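Local coordinates for protein TarM (Staphylococcus aureus subsp. aureus 21178, PDB 4X7R) that is a glycosyltransferase of the group 1 family, with the two-domain GT-B fold and UDP bound in the model, at residues M223-G227 with Y245-H249; P228-P232 with S265-I269. The protein carries 1 engineered substitution. All blocks are in the same frame, centred on the assembly; numbering follows the deposited sequence.

Contact 1. Residues M223-G227 with Y245-H249; sequences MICDG and YGVIH. With 3YW ((2S)-2,3-dihydroxypropyl 2-acetamido-2-deoxy-alpha-D-glucopyranoside), chain F.
The H249 imidazole meets D226 at one edge and the ligand 3YW at another. V247 CG1 lies 3.4 Å above one face of the ring, offset toward the rim. H249 NE2 donates to D226 OD1 at 2.6 Å, with the acceptor almost in the ring plane. The carboxylate does not lie flat with the ring: the two planes are 47° apart, and the imidazole reaches OD1 on its anti side. The same OD1 also forms a salt bridge with R25 of helix 17-31, so it is gripped twice. At the other ring nitrogen, H249 ND1 is hydrogen-bonded to 3YW O6 at 2.7 Å. H249 has CG anti to its carbonyl carbon and beside its backbone N (chi1 -72°), which places NE2 at D226 and ND1 at the ligand. The Y245 ring has M223 O at its edge, and its hydroxyl is held by Q243.

Strands 221-225 and 243-247 are parallel neighbours in the seven-stranded sheet of the N-terminal Rossmann-like domain of the GT-B fold. Their pairing is a short ladder. Y245 N donates to M223 O at 2.9 Å. C225 N donates to Y245 O at 2.7 Å, and V247 N to C225 O at 2.8 Å. Beyond that the chains part, and a water bridges D226 O and V247 O. On the sheet face carrying I224 and Y245, I224 CG2 packs on V247 CG2 at 3.6 Å. V247 CB also sits 3.5 Å from D226 OD1, beside the buried carboxylate. H249 belongs to the pocket of 3YW, and 3YW is also hydrogen-bonded to E403, G404, Q405 and G406.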
ATOM      1  N   MET A 223      16.574   8.078  -7.483  1.00 35.62           N
ATOM      2  CA  MET A 223      15.518   7.072  -7.496  1.00 33.73           C
ATOM      3  C   MET A 223      15.549   6.348  -6.166  1.00 36.99           C
ATOM      4  O   MET A 223      16.612   5.911  -5.702  1.00 34.02           O
ATOM      5  CB  MET A 223      15.720   6.067  -8.635  1.00 35.92           C
ATOM      6  CG  MET A 223      15.404   6.661 -10.003  1.00 39.77           C
ATOM      7  SD  MET A 223      15.757   5.520 -11.372  1.00 43.27           S
ATOM      8  CE  MET A 223      17.470   5.854 -11.613  1.00 40.47           C
ATOM      9  N   ILE A 224      14.380   6.229  -5.543  1.00 33.31           N
ATOM     10  CA  ILE A 224      14.247   5.491  -4.290  1.00 30.33           C
ATOM     11  C   ILE A 224      13.200   4.444  -4.543  1.00 35.05           C
ATOM     12  O   ILE A 224      12.058   4.784  -4.844  1.00 34.29           O
ATOM     13  CB  ILE A 224      13.895   6.364  -3.042  1.00 31.64           C
ATOM     14  CG1 ILE A 224      14.990   7.402  -2.752  1.00 32.68           C
ATOM     15  CG2 ILE A 224      13.639   5.455  -1.800  1.00 29.68           C
ATOM     16  CD1 ILE A 224      14.600   8.452  -1.705  1.00 35.90           C
ATOM     17  N   CYS A 225      13.563   3.190  -4.423  1.00 34.73           N
ATOM     18  CA  CYS A 225      12.583   2.158  -4.636  1.00 36.30           C
ATOM     19  C   CYS A 225      12.085   1.663  -3.295  1.00 37.17           C
ATOM     20  O   CYS A 225      12.866   1.136  -2.502  1.00 34.44           O
ATOM     21  CB  CYS A 225      13.127   1.025  -5.497  1.00 38.40           C
ATOM     22  SG  CYS A 225      11.938  -0.319  -5.733  1.00 43.25           S
ATOM     23  N   ASP A 226      10.785   1.866  -3.046  1.00 32.86           N
ATOM     24  CA  ASP A 226      10.079   1.481  -1.824  1.00 31.59           C
ATOM     25  C   ASP A 226       9.371   0.145  -1.955  1.00 38.35           C
ATOM     26  O   ASP A 226       9.426  -0.680  -1.038  1.00 38.11           O
ATOM     27  CB  ASP A 226       9.102   2.592  -1.418  1.00 33.42           C
ATOM     28  CG  ASP A 226       9.788   3.776  -0.778  1.00 39.11           C
ATOM     29  OD1 ASP A 226      10.295   3.619   0.356  1.00 36.84           O
ATOM     30  OD2 ASP A 226       9.841   4.860  -1.422  1.00 36.60           O
ATOM     31  N   GLY A 227       8.683  -0.066  -3.072  1.00 36.94           N
ATOM     32  CA  GLY A 227       8.002  -1.337  -3.310  1.00 37.00           C
ATOM     33  C   GLY A 227       9.030  -2.393  -3.652  1.00 38.04           C
ATOM     34  O   GLY A 227       9.757  -2.231  -4.633  1.00 36.12           O
ATOM     35  N   TYR A 245      18.499   3.917  -4.896  1.00 33.18           N
ATOM     36  CA  TYR A 245      18.381   3.457  -3.506  1.00 32.42           C
ATOM     37  C   TYR A 245      17.214   2.542  -3.391  1.00 36.67           C
ATOM     38  O   TYR A 245      16.205   2.742  -4.061  1.00 36.64           O
ATOM     39  CB  TYR A 245      18.168   4.631  -2.506  1.00 32.78           C
ATOM     40  CG  TYR A 245      19.318   5.608  -2.476  1.00 34.22           C
ATOM     41  CD1 TYR A 245      20.442   5.367  -1.691  1.00 36.29           C
ATOM     42  CD2 TYR A 245      19.325   6.730  -3.298  1.00 34.86           C
ATOM     43  CE1 TYR A 245      21.536   6.230  -1.713  1.00 37.33           C
ATOM     44  CE2 TYR A 245      20.404   7.615  -3.306  1.00 36.13           C
ATOM     45  CZ  TYR A 245      21.512   7.351  -2.523  1.00 41.22           C
ATOM     46  OH  TYR A 245      22.599   8.180  -2.568  1.00 43.74           O
ATOM     47  N   GLY A 246      17.348   1.557  -2.520  1.00 32.76           N
ATOM     48  CA  GLY A 246      16.271   0.621  -2.217  1.00 31.42           C
ATOM     49  C   GLY A 246      15.957   0.803  -0.750  1.00 36.34           C
ATOM     50  O   GLY A 246      16.891   0.876   0.053  1.00 35.38           O
ATOM     51  N   VAL A 247      14.658   0.963  -0.386  1.00 32.91           N
ATOM     52  CA  VAL A 247      14.274   1.042   1.030  1.00 33.10           C
ATOM     53  C   VAL A 247      13.567  -0.272   1.376  1.00 36.96           C
ATOM     54  O   VAL A 247      12.553  -0.593   0.756  1.00 36.15           O
ATOM     55  CB  VAL A 247      13.401   2.280   1.428  1.00 36.21           C
ATOM     56  CG1 VAL A 247      12.922   2.174   2.884  1.00 35.68           C
ATOM     57  CG2 VAL A 247      14.139   3.605   1.205  1.00 35.92           C
ATOM     58  N   ILE A 248      14.107  -1.025   2.345  1.00 33.66           N
ATOM     59  CA  ILE A 248      13.496  -2.265   2.840  1.00 33.17           C
ATOM     60  C   ILE A 248      12.579  -1.875   4.024  1.00 35.97           C
ATOM     61  O   ILE A 248      13.014  -1.253   4.990  1.00 33.75           O
ATOM     62  CB  ILE A 248      14.549  -3.359   3.110  1.00 36.85           C
ATOM     63  CG1 ILE A 248      15.024  -3.913   1.714  1.00 38.06           C
ATOM     64  CG2 ILE A 248      13.957  -4.481   3.985  1.00 37.20           C
ATOM     65  CD1 ILE A 248      16.140  -4.790   1.674  1.00 45.43           C
ATOM     66  N   HIS A 249      11.286  -2.111   3.866  1.00 33.11           N
ATOM     67  CA  HIS A 249      10.293  -1.680   4.852  1.00 31.81           C
ATOM     68  C   HIS A 249       9.922  -2.782   5.855  1.00 36.72           C
ATOM     69  O   HIS A 249       9.233  -2.512   6.840  1.00 37.85           O
ATOM     70  CB  HIS A 249       9.024  -1.186   4.132  1.00 31.21           C
ATOM     71  CG  HIS A 249       9.203   0.123   3.449  1.00 33.31           C
ATOM     72  ND1 HIS A 249       8.951   1.311   4.105  1.00 34.26           N
ATOM     73  CD2 HIS A 249       9.616   0.394   2.191  1.00 33.74           C
ATOM     74  CE1 HIS A 249       9.202   2.269   3.226  1.00 33.16           C
ATOM     75  NE2 HIS A 249       9.611   1.761   2.062  1.00 33.75           N
TER
HETATM   76  O3A 3YW F 503       5.137  -5.128   2.318  0.75 57.69           O
HETATM   77  C4A 3YW F 503       4.925  -1.982   4.343  0.75 53.29           C
HETATM   78  C5A 3YW F 503       4.714  -3.426   3.960  0.75 54.48           C
HETATM   79  O5  3YW F 503       6.656  -0.265   6.219  0.75 49.54           O
HETATM   80  C6A 3YW F 503       5.433  -3.788   2.683  0.75 55.48           C
HETATM   81  C5  3YW F 503       6.404   0.602   7.333  0.75 42.66           C
HETATM   82  C6  3YW F 503       6.916   1.967   6.938  0.75 38.95           C
HETATM   83  C4  3YW F 503       7.066   0.006   8.573  0.75 41.85           C
HETATM   84  O6  3YW F 503       8.301   1.946   6.626  0.75 36.01           O
HETATM   85  C3  3YW F 503       6.357  -1.302   8.911  0.75 44.50           C
HETATM   86  O4  3YW F 503       6.937   0.898   9.675  0.75 37.23           O
HETATM   87  O3  3YW F 503       6.939  -1.937  10.049  0.75 39.03           O
HETATM   88  O7  3YW F 503       6.827  -4.956   8.167  0.75 55.73           O
HETATM   89  C7  3YW F 503       5.665  -4.562   8.196  0.75 54.03           C
HETATM   90  C8  3YW F 503       4.526  -5.473   8.544  0.75 53.39           C
HETATM   91  N2  3YW F 503       5.339  -3.297   7.928  0.75 51.74           N
HETATM   92  C2  3YW F 503       6.325  -2.250   7.711  0.75 48.39           C
HETATM   93  C1  3YW F 503       6.125  -1.581   6.339  0.75 51.40           C
HETATM   94  O1  3YW F 503       4.866  -1.745   5.752  0.75 51.03           O
HETATM   95  O2  3YW F 503       3.314  -3.664   3.811  0.75 55.13           O
HETATM   96  O   HOH W   1      11.528  -2.667  -0.415  1.00 38.30           O

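Contact 2. Residues P228-P232 with S265-I269. With SUS (2-deoxy-3,6-di-O-sulfo-2-(sulfoamino)-alpha-D-glucopyranose), chain C.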
ATOM      1  N   PRO A 228       9.204  -3.441  -2.825  1.00 35.52           N
ATOM      2  CA  PRO A 228      10.278  -4.427  -3.109  1.00 34.32           C
ATOM      3  C   PRO A 228      10.173  -5.150  -4.449  1.00 38.70           C
ATOM      4  O   PRO A 228      11.192  -5.384  -5.113  1.00 38.76           O
ATOM      5  CB  PRO A 228      10.210  -5.387  -1.912  1.00 36.49           C
ATOM      6  CG  PRO A 228       8.814  -5.228  -1.353  1.00 40.51           C
ATOM      7  CD  PRO A 228       8.464  -3.778  -1.586  1.00 36.92           C
ATOM      8  N   GLY A 229       8.948  -5.502  -4.846  1.00 35.20           N
ATOM      9  CA  GLY A 229       8.729  -6.179  -6.116  1.00 35.10           C
ATOM     10  C   GLY A 229       9.031  -5.272  -7.302  1.00 39.99           C
ATOM     11  O   GLY A 229       9.247  -5.763  -8.416  1.00 40.25           O
ATOM     12  N   SER A 230       9.073  -3.931  -7.061  1.00 33.56           N
ATOM     13  CA  SER A 230       9.393  -2.936  -8.090  1.00 35.55           C
ATOM     14  C   SER A 230      10.884  -2.721  -8.302  1.00 39.26           C
ATOM     15  O   SER A 230      11.251  -2.031  -9.250  1.00 39.68           O
ATOM     16  CB  SER A 230       8.729  -1.595  -7.779  1.00 39.73           C
ATOM     17  OG  SER A 230       7.404  -1.670  -8.277  1.00 54.11           O
ATOM     18  N   PHE A 231      11.744  -3.299  -7.434  1.00 34.58           N
ATOM     19  CA  PHE A 231      13.197  -3.107  -7.526  1.00 33.79           C
ATOM     20  C   PHE A 231      13.787  -3.375  -8.912  1.00 36.15           C
ATOM     21  O   PHE A 231      14.568  -2.521  -9.345  1.00 36.05           O
ATOM     22  CB  PHE A 231      13.963  -3.838  -6.412  1.00 34.64           C
ATOM     23  CG  PHE A 231      15.448  -3.580  -6.385  1.00 35.82           C
ATOM     24  CD1 PHE A 231      15.967  -2.478  -5.717  1.00 38.75           C
ATOM     25  CD2 PHE A 231      16.338  -4.471  -6.983  1.00 37.77           C
ATOM     26  CE1 PHE A 231      17.347  -2.273  -5.653  1.00 39.60           C
ATOM     27  CE2 PHE A 231      17.718  -4.260  -6.922  1.00 39.70           C
ATOM     28  CZ  PHE A 231      18.211  -3.159  -6.271  1.00 37.89           C
ATOM     29  N   PRO A 232      13.428  -4.478  -9.634  1.00 32.72           N
ATOM     30  CA  PRO A 232      13.980  -4.677 -11.001  1.00 33.62           C
ATOM     31  C   PRO A 232      13.710  -3.543 -11.990  1.00 36.19           C
ATOM     32  O   PRO A 232      14.552  -3.306 -12.841  1.00 36.93           O
ATOM     33  CB  PRO A 232      13.335  -5.990 -11.474  1.00 35.32           C
ATOM     34  CG  PRO A 232      12.977  -6.721 -10.180  1.00 39.61           C
ATOM     35  CD  PRO A 232      12.540  -5.609  -9.257  1.00 33.90           C
ATOM     36  N   SER A 265      11.932 -11.054  -2.740  1.00 40.46           N
ATOM     37  CA  SER A 265      12.130  -9.673  -3.227  1.00 39.99           C
ATOM     38  C   SER A 265      13.222  -8.957  -2.458  1.00 43.12           C
ATOM     39  O   SER A 265      14.180  -8.487  -3.067  1.00 42.53           O
ATOM     40  CB  SER A 265      10.841  -8.865  -3.148  1.00 44.32           C
ATOM     41  OG  SER A 265       9.788  -9.480  -3.867  1.00 56.91           O
ATOM     42  N   GLU A 266      13.113  -8.943  -1.109  1.00 38.13           N
ATOM     43  CA  GLU A 266      14.093  -8.316  -0.207  1.00 36.09           C
ATOM     44  C   GLU A 266      15.471  -8.931  -0.342  1.00 38.09           C
ATOM     45  O   GLU A 266      16.450  -8.194  -0.309  1.00 38.40           O
ATOM     46  CB  GLU A 266      13.606  -8.315   1.256  1.00 36.45           C
ATOM     47  CG  GLU A 266      12.475  -7.318   1.505  1.00 38.04           C
ATOM     48  CD  GLU A 266      11.085  -7.684   1.003  1.00 42.99           C
ATOM     49  OE1 GLU A 266      10.901  -8.812   0.500  1.00 44.22           O
ATOM     50  OE2 GLU A 266      10.163  -6.849   1.138  1.00 40.46           O
ATOM     51  N   LYS A 267      15.553 -10.249  -0.596  1.00 36.07           N
ATOM     52  CA  LYS A 267      16.848 -10.949  -0.751  1.00 37.18           C
ATOM     53  C   LYS A 267      17.602 -10.441  -1.983  1.00 43.40           C
ATOM     54  O   LYS A 267      18.823 -10.240  -1.936  1.00 42.17           O
ATOM     55  CB  LYS A 267      16.642 -12.465  -0.820  1.00 39.62           C
ATOM     56  CG  LYS A 267      17.928 -13.287  -0.966  1.00 49.35           C
ATOM     57  CD  LYS A 267      17.654 -14.769  -0.743  1.00 52.89           C
ATOM     58  CE  LYS A 267      18.768 -15.632  -1.283  1.00 74.76           C
ATOM     59  NZ  LYS A 267      18.624 -15.891  -2.744  1.00 84.61           N
ATOM     60  N   TYR A 268      16.854 -10.222  -3.076  1.00 41.46           N
ATOM     61  CA  TYR A 268      17.390  -9.687  -4.325  1.00 41.39           C
ATOM     62  C   TYR A 268      17.895  -8.237  -4.160  1.00 41.98           C
ATOM     63  O   TYR A 268      18.941  -7.886  -4.696  1.00 42.74           O
ATOM     64  CB  TYR A 268      16.342  -9.816  -5.446  1.00 42.65           C
ATOM     65  CG  TYR A 268      16.876  -9.437  -6.806  1.00 45.51           C
ATOM     66  CD1 TYR A 268      17.763 -10.269  -7.488  1.00 47.96           C
ATOM     67  CD2 TYR A 268      16.491  -8.250  -7.419  1.00 45.84           C
ATOM     68  CE1 TYR A 268      18.261  -9.919  -8.741  1.00 49.34           C
ATOM     69  CE2 TYR A 268      16.970  -7.897  -8.677  1.00 46.97           C
ATOM     70  CZ  TYR A 268      17.856  -8.732  -9.334  1.00 54.93           C
ATOM     71  OH  TYR A 268      18.336  -8.362 -10.566  1.00 55.70           O
ATOM     72  N   ILE A 269      17.172  -7.410  -3.409  1.00 36.28           N
ATOM     73  CA  ILE A 269      17.577  -6.037  -3.124  1.00 35.30           C
ATOM     74  C   ILE A 269      18.909  -6.048  -2.337  1.00 39.98           C
ATOM     75  O   ILE A 269      19.892  -5.447  -2.785  1.00 40.56           O
ATOM     76  CB  ILE A 269      16.450  -5.249  -2.396  1.00 37.96           C
ATOM     77  CG1 ILE A 269      15.154  -5.197  -3.270  1.00 38.52           C
ATOM     78  CG2 ILE A 269      16.909  -3.818  -2.019  1.00 36.53           C
ATOM     79  CD1 ILE A 269      13.932  -4.717  -2.541  1.00 33.49           C
TER
HETATM   80  N2  SUS C   3       4.050  -5.476 -10.769  0.82 46.80           N
HETATM   81  C1  SUS C   3       2.314  -7.184 -10.406  0.82 47.23           C
HETATM   82  S1  SUS C   3       3.467  -4.173 -11.805  0.82 44.61           S
HETATM   83  C2  SUS C   3       2.961  -5.917  -9.878  0.82 47.34           C
HETATM   84  S2  SUS C   3      -1.636  -7.253  -6.483  0.82 61.23           S
HETATM   85  C3  SUS C   3       3.471  -6.143  -8.438  0.82 47.29           C
HETATM   86  O3  SUS C   3       3.993  -4.917  -7.883  0.82 46.38           O
HETATM   87  S3  SUS C   3       5.487  -4.830  -7.576  0.82 45.30           S
HETATM   88  C4  SUS C   3       2.393  -6.720  -7.511  0.82 48.63           C
HETATM   89  O4  SUS C   3       3.071  -7.089  -6.327  0.82 50.71           O
HETATM   90  C5  SUS C   3       1.704  -7.961  -8.181  0.82 49.37           C
HETATM   91  O5  SUS C   3       1.243  -7.600  -9.517  0.82 46.75           O
HETATM   92  C6  SUS C   3       0.438  -8.430  -7.467  0.82 51.86           C
HETATM   93  O6  SUS C   3      -0.459  -7.335  -7.440  0.82 56.92           O
HETATM   94  O1S SUS C   3       3.189  -2.943 -10.947  0.82 44.75           O
HETATM   95  O2S SUS C   3       4.563  -3.915 -12.829  0.82 44.93           O
HETATM   96  O3S SUS C   3       2.178  -4.590 -12.511  0.82 49.27           O
HETATM   97  O4S SUS C   3      -2.216  -5.838  -6.568  0.82 60.21           O
HETATM   98  O5S SUS C   3      -2.675  -8.298  -6.896  0.82 62.17           O
HETATM   99  O6S SUS C   3      -1.166  -7.521  -5.049  0.82 64.03           O
HETATM  100  O7S SUS C   3       5.812  -5.966  -6.627  0.82 46.98           O
HETATM  101  O8S SUS C   3       5.841  -3.501  -6.907  0.82 47.48           O
HETATM  102  O9S SUS C   3       6.301  -4.984  -8.856  0.82 47.02           O
HETATM  103  O   HOH W   2      13.217  -7.096  -5.636  1.00 33.69           O
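P228 and S265 bring the two backbones closest, with 5.6 Å between their CA atoms, and the gap widens to 6.9 Å between F231 CA and I269 CA. A water spans this gap, donating to P228 O at 2.7 Å and also to S265 O. The F231 ring takes I269 over one face, where CG1 makes a CH-pi contact 3.9 Å from the ring centroid. F231 has CG anti to its backbone N (chi1 -175°), and this sends the ring across to helix 264-271. Y268 packs beside the same ring, its side chain at about a right angle to that of F231. Here F231 CD2 and Y268 CD2 are 3.8 Å apart. F235 also meets the F231 ring, one turn further along its helix.

Residues 228-232 lead from the end of strand 221-225 into helix 231-235, the helix of a beta-alpha-beta unit in the N-terminal domain. G229 and S230 of this turn belong to the glycan pocket, and a sulfate group of SUS lies against them. H9 and K233 are hydrogen-bonded to SUS.

P228 fills the other end of the contact. Its CB touches S265 CB at 3.7 Å, and I269 CD1 reaches P228 CA at 3.7 Å. The E266 chain is bent at chi2 (75°), which turns its carboxylate alongside the proline ring. E266 OE2 stands 3.3 Å from P228 CG in a van der Waals contact.

In the fold
From the N terminus, the chain first lays down strands 3-7, 36-40 and 66-68 and the antiparallel sheet. It then returns to the parallel sheet by strand 221-225, turns at 226-230 and runs into helix 231-235. Strand 243-247 follows, so contact 1 closes the beta-alpha-beta unit with 17 residues between its segments. The chain then goes on to helix 264-271, where contact 2 closes a wider loop of 32 residues. The two loops cross, since their segments alternate along the chain. The contacts touch: C225 SG packs on F231 N, and I248 CD1 on I269 CG2. Together they tie the two strands to both helices, near the bound 3YW and the glycan.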